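Long-range contacts in LINE-1 retrotransposable element ORF1 protein (PDB 2W7A), which binds single-stranded nucleic acids, acts as a nucleic acid chaperone on its own transcript and is essential for LINE-1 retrotransposition: residues I30-P35 with V88-K93; V43-I48 with I65-T70. All coordinates share one frame; numbering follows the deposited sequence. Where two conformers were deposited one is given.

Contact 1: I30-P35 with V88-K93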
# COMPACT_ATOMS: atom_id res chain seq x y z
N ILE A 30 7.29 0.66 3.54
CA ILE A 30 7.74 1.83 4.27
C ILE A 30 9.26 1.75 4.51
O ILE A 30 10.02 2.71 4.31
CB ILE A 30 6.96 1.97 5.59
CG1 ILE A 30 5.50 2.27 5.32
CG2 ILE A 30 7.60 3.04 6.46
CD1 ILE A 30 4.61 2.15 6.53
N GLN A 31 9.73 0.60 4.95
CA GLN A 31 11.15 0.43 5.24
C GLN A 31 12.03 0.48 4.00
O GLN A 31 13.17 0.96 4.08
CB GLN A 31 11.36 -0.87 6.00
CG GLN A 31 10.71 -0.85 7.38
CD GLN A 31 10.94 -2.14 8.22
OE1 GLN A 31 10.54 -2.13 9.41
NE2 GLN A 31 11.53 -3.15 7.68
N GLU A 32 11.50 0.03 2.86
CA GLU A 32 12.27 0.03 1.62
C GLU A 32 12.39 1.40 0.98
O GLU A 32 13.37 1.63 0.24
CB GLU A 32 11.69 -1.00 0.64
CG GLU A 32 12.48 -1.27 -0.61
CD GLU A 32 12.03 -2.54 -1.38
OE1 GLU A 32 11.35 -3.44 -0.77
OE2 GLU A 32 12.38 -2.62 -2.61
N ASN A 33 11.43 2.29 1.25
CA ASN A 33 11.31 3.53 0.52
C ASN A 33 11.31 4.82 1.30
O ASN A 33 11.74 5.85 0.77
CB ASN A 33 10.01 3.53 -0.29
CG ASN A 33 9.99 2.41 -1.33
OD1 ASN A 33 10.59 2.54 -2.42
ND2 ASN A 33 9.33 1.30 -1.00
N PHE A 34 10.87 4.78 2.56
CA PHE A 34 10.56 6.02 3.31
C PHE A 34 11.24 5.97 4.69
O PHE A 34 10.58 5.72 5.72
CB PHE A 34 9.07 6.15 3.48
CG PHE A 34 8.31 6.11 2.17
CD1 PHE A 34 8.69 6.93 1.11
CD2 PHE A 34 7.27 5.22 1.98
CE1 PHE A 34 8.04 6.84 -0.11
CE2 PHE A 34 6.59 5.17 0.73
CZ PHE A 34 6.98 5.95 -0.28
N PRO A 35 12.56 6.14 4.72
CA PRO A 35 13.30 5.93 5.97
C PRO A 35 12.90 6.82 7.14
O PRO A 35 13.05 6.41 8.29
CB PRO A 35 14.79 6.13 5.53
CG PRO A 35 14.69 7.06 4.29
CD PRO A 35 13.45 6.51 3.59
N VAL A 88 9.05 3.67 -6.63
CA VAL A 88 8.81 3.10 -5.31
C VAL A 88 8.80 1.60 -5.47
O VAL A 88 8.20 1.12 -6.44
CB VAL A 88 7.45 3.57 -4.77
CG1 VAL A 88 7.15 2.95 -3.39
CG2 VAL A 88 7.38 5.15 -4.65
N THR A 89 9.52 0.87 -4.62
CA THR A 89 9.71 -0.56 -4.84
C THR A 89 9.30 -1.45 -3.68
O THR A 89 9.26 -1.02 -2.53
CB THR A 89 11.13 -0.89 -5.28
OG1 THR A 89 12.00 -0.48 -4.26
CG2 THR A 89 11.55 -0.17 -6.56
N LEU A 90 8.99 -2.69 -4.01
CA LEU A 90 8.68 -3.72 -3.05
C LEU A 90 9.51 -4.90 -3.51
O LEU A 90 9.31 -5.39 -4.63
CB LEU A 90 7.20 -4.06 -3.02
CG LEU A 90 6.90 -5.31 -2.16
CD1 LEU A 90 7.26 -5.16 -0.68
CD2 LEU A 90 5.40 -5.69 -2.37
N LYS A 91 10.48 -5.32 -2.69
CA LYS A 91 11.50 -6.31 -3.08
C LYS A 91 12.15 -5.99 -4.45
O LYS A 91 12.39 -6.87 -5.29
CB LYS A 91 10.95 -7.73 -3.06
CG LYS A 91 10.16 -8.12 -1.80
CD LYS A 91 10.91 -7.89 -0.51
CE LYS A 91 9.96 -7.87 0.70
NZ LYS A 91 10.65 -7.52 1.98
N GLY A 92 12.43 -4.70 -4.64
CA GLY A 92 13.13 -4.21 -5.82
C GLY A 92 12.26 -4.11 -7.07
O GLY A 92 12.76 -3.71 -8.12
N LYS A 93 10.98 -4.45 -6.96
CA LYS A 93 10.04 -4.34 -8.10
C LYS A 93 9.15 -3.12 -7.93
O LYS A 93 8.73 -2.83 -6.81
CB LYS A 93 9.15 -5.56 -8.19
CG LYS A 93 9.84 -6.86 -8.36
CD LYS A 93 10.43 -7.04 -9.71
CE LYS A 93 10.82 -8.51 -9.95
NZ LYS A 93 11.89 -8.93 -9.03
O HOH W 1 11.23 -5.05 1.39
O HOH W 2 13.15 1.86 -3.29
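The carboxylate of E32 grips the turn that follows strand 88-90. Its two oxygens take two successive backbone N-H groups. K91 N donates to OE1 of E32 at 2.8 Å, and G92 N donates to OE2 of E32 at 2.9 Å. Both bonds use syn lone pairs, and the one from G92 is the straighter. OE2 also accepts from the hydroxyl of T89, with OG1 of T89 2.7 Å from OE2 of E32. That donor sits above the carboxylate plane, 40° out of it.

N33 makes a second two-point grip, on T89. OD1 of N33 accepts from T89 N at 3.0 Å. ND2 of N33 donates to T89 O at 2.8 Å, on a lone pair and in the carbonyl plane. The amide thus pairs with both backbone polar groups of one strand residue. CG1 of V88 packs against CG of N33 at 3.5 Å.

E32 reaches the turn because CG stands anti to the backbone N (chi1 -172°) and the chain stays extended beyond it. The turn is type I', from L90 to K93, with K91 and G92 both at positive phi. One water links OE1 of E32 to NZ of K91, which also forms a salt bridge with D28. A second water bridges OD1 of N33 and OG1 of T89. ND2 of N33 also bonds I29 O, within helix 19-33. The contact joins the C-terminal end of this helix to an outermost strand of the RRM sheet. With two N-H groups and a hydroxyl donating to it, the E32 carboxylate is probably stabilised as the anion.

Contact 2: V43-I48 with I65-T70; sequences VQIQEI and IIVRFT
I45 lies over one face of the F69 ring, on the helix-covered side of the RRM sheet. The strands are antiparallel neighbours, and strand 45-51 is outermost within the chain. CG1 of I45 makes a CH-pi contact, 4.1 Å from the F69 ring centroid and offset toward the rim. V43 comes to the same ring at its edge, with CG1 of V43 3.4 Å from CE2 of F69 in the conformer given. CG1 of I45 is anti to the carbonyl carbon (chi1 -77°), which leaves CG2 of I45 to meet CG1 of V67 at 3.6 Å. Farther along, CG2 of I48 meets CG2 of I65 at 3.5 Å in the conformer given. L22 and L26 of helix 19-33 cover this side, and M74 and M78 of helix 72-85 pack on F69.

Between the strands, Q46 and E47 both face R68 in a classic beta bulge, which shifts the register by one residue. Q46 N donates to R68 O, and R68 N donates to E47 O at 3.0 Å with a nearly straight N-H...O angle of 178°. The side chains of E47 and R68 form the looser, exposed face. Their charged atoms do not touch in the R68 conformer given. In RRMs the sheet face away from the helices commonly meets RNA, and the E47/R68 face is consistent with this.

The pairing ends at T70, beyond the strand. Q44 O accepts two bonds from T70, from opposite faces of its carbonyl plane: OG1 of T70 is 2.8 Å and N of T70 3.1 Å from Q44 O.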
# COMPACT_ATOMS: atom_id res chain seq x y z
N VAL A 43 3.18 5.48 11.52
CA VAL A 43 2.21 5.27 10.47
C VAL A 43 1.23 4.27 11.13
O VAL A 43 1.61 3.17 11.53
CB VAL A 43 2.84 4.66 9.19
CG1 VAL A 43 1.88 4.67 8.03
CG2 VAL A 43 4.22 5.30 8.77
N GLN A 44 -0.01 4.69 11.29
CA GLN A 44 -1.00 3.95 12.02
C GLN A 44 -1.95 3.45 10.95
O GLN A 44 -3.01 3.97 10.76
CB GLN A 44 -1.70 4.90 13.03
CG GLN A 44 -0.70 5.87 13.75
CD GLN A 44 -1.37 6.94 14.62
OE1 GLN A 44 -1.98 6.61 15.64
NE2 GLN A 44 -1.25 8.21 14.24
N ILE A 45 -1.50 2.45 10.20
CA ILE A 45 -2.34 1.90 9.16
C ILE A 45 -3.39 1.13 9.94
O ILE A 45 -3.06 0.37 10.88
CB ILE A 45 -1.47 1.13 8.17
CG1 ILE A 45 -0.76 2.15 7.26
CG2 ILE A 45 -2.33 0.15 7.31
CD1 ILE A 45 0.47 1.63 6.51
N GLN A 46 -4.65 1.46 9.69
CA GLN A 46 -5.81 0.76 10.28
C GLN A 46 -6.34 -0.51 9.61
O GLN A 46 -6.71 -1.47 10.28
CB GLN A 46 -6.99 1.68 10.23
CG GLN A 46 -6.90 2.81 11.21
CD GLN A 46 -8.16 3.63 11.25
OE1 GLN A 46 -8.96 3.60 10.31
NE2 GLN A 46 -8.35 4.37 12.33
N GLU A 47 -6.56 -0.47 8.31
CA GLU A 47 -7.03 -1.66 7.60
C GLU A 47 -6.30 -1.75 6.28
O GLU A 47 -6.01 -0.73 5.70
CB GLU A 47 -8.52 -1.57 7.31
CG GLU A 47 -9.15 -2.92 7.01
CD GLU A 47 -10.64 -2.87 7.01
OE1 GLU A 47 -11.18 -1.75 6.86
OE2 GLU A 47 -11.26 -3.94 7.16
N ILE A 48 -6.10 -2.97 5.81
CA ILE A 48 -5.34 -3.26 4.57
C ILE A 48 -6.08 -4.41 3.88
O ILE A 48 -6.13 -5.50 4.44
CB ILE A 48 -3.87 -3.80 4.78
CG1 ILE A 48 -2.99 -2.87 5.59
CG2 ILE A 48 -3.17 -4.03 3.42
CD1 ILE A 48 -1.69 -3.49 6.00
N ILE A 65 -4.66 -2.87 -3.58
CA ILE A 65 -4.79 -3.01 -2.17
C ILE A 65 -5.17 -1.64 -1.62
O ILE A 65 -4.47 -0.62 -1.88
CB ILE A 65 -3.45 -3.49 -1.54
CG1 ILE A 65 -3.07 -4.90 -1.98
CG2 ILE A 65 -3.45 -3.38 0.00
CD1 ILE A 65 -1.62 -5.29 -1.72
N ILE A 66 -6.27 -1.57 -0.87
CA ILE A 66 -6.68 -0.33 -0.23
C ILE A 66 -6.12 -0.31 1.17
O ILE A 66 -6.31 -1.24 1.94
CB ILE A 66 -8.22 -0.20 -0.18
CG1 ILE A 66 -8.81 -0.40 -1.57
CG2 ILE A 66 -8.61 1.11 0.46
CD1 ILE A 66 -8.17 0.47 -2.62
N VAL A 67 -5.39 0.78 1.46
CA VAL A 67 -4.77 1.00 2.74
C VAL A 67 -5.46 2.21 3.39
O VAL A 67 -5.47 3.32 2.84
CB VAL A 67 -3.26 1.21 2.57
CG1 VAL A 67 -2.58 1.42 3.96
CG2 VAL A 67 -2.63 0.10 1.75
N ARG A 68 -6.10 1.99 4.55
CA ARG A 68 -6.82 3.08 5.23
C ARG A 68 -5.97 3.52 6.42
O ARG A 68 -5.62 2.74 7.27
CB ARG A 68 -8.20 2.62 5.70
CG ARG A 68 -9.02 3.74 6.36
CD ARG A 68 -10.47 3.31 6.57
NE ARG A 68 -11.31 4.39 7.06
CZ ARG A 68 -12.53 4.22 7.58
NH1 ARG A 68 -13.06 3.00 7.67
NH2 ARG A 68 -13.21 5.28 8.00
N PHE A 69 -5.59 4.80 6.41
CA PHE A 69 -4.77 5.38 7.43
C PHE A 69 -5.64 5.97 8.52
O PHE A 69 -6.76 6.41 8.24
CB PHE A 69 -3.90 6.48 6.82
CG PHE A 69 -2.79 5.98 5.99
CD1 PHE A 69 -3.00 5.54 4.71
CD2 PHE A 69 -1.51 5.96 6.47
CE1 PHE A 69 -1.95 5.08 3.93
CE2 PHE A 69 -0.46 5.50 5.68
CZ PHE A 69 -0.72 5.03 4.43
N THR A 70 -5.13 5.96 9.74
CA THR A 70 -5.84 6.61 10.85
C THR A 70 -5.89 8.12 10.62
O THR A 70 -6.92 8.77 10.94
CB THR A 70 -5.12 6.28 12.18
OG1 THR A 70 -5.09 4.84 12.34
CG2 THR A 70 -5.79 6.95 13.37

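Overall arrangement
Contacts 1 and 2 involve the two outermost strands of the RRM sheet within the chain. Their centres are about 17 Å apart, on opposite sides of the chain's centre. Contact 2 is nested along the chain inside the loop closed by contact 1. Contact 1 ties a helix end to strand 88-90 by polar bonds, whereas contact 2 pairs two strands. The segments touch at I30, which takes no part in the pairing with 88-93: CD1 of I30 lies 3.9 Å from CG2 of V43 and 4.2 Å from CD1 of I45. Helix 19-33 thus serves both contacts. The RRM acts with the C-terminal domain in RNA binding, but neither contact here includes a bound nucleic acid.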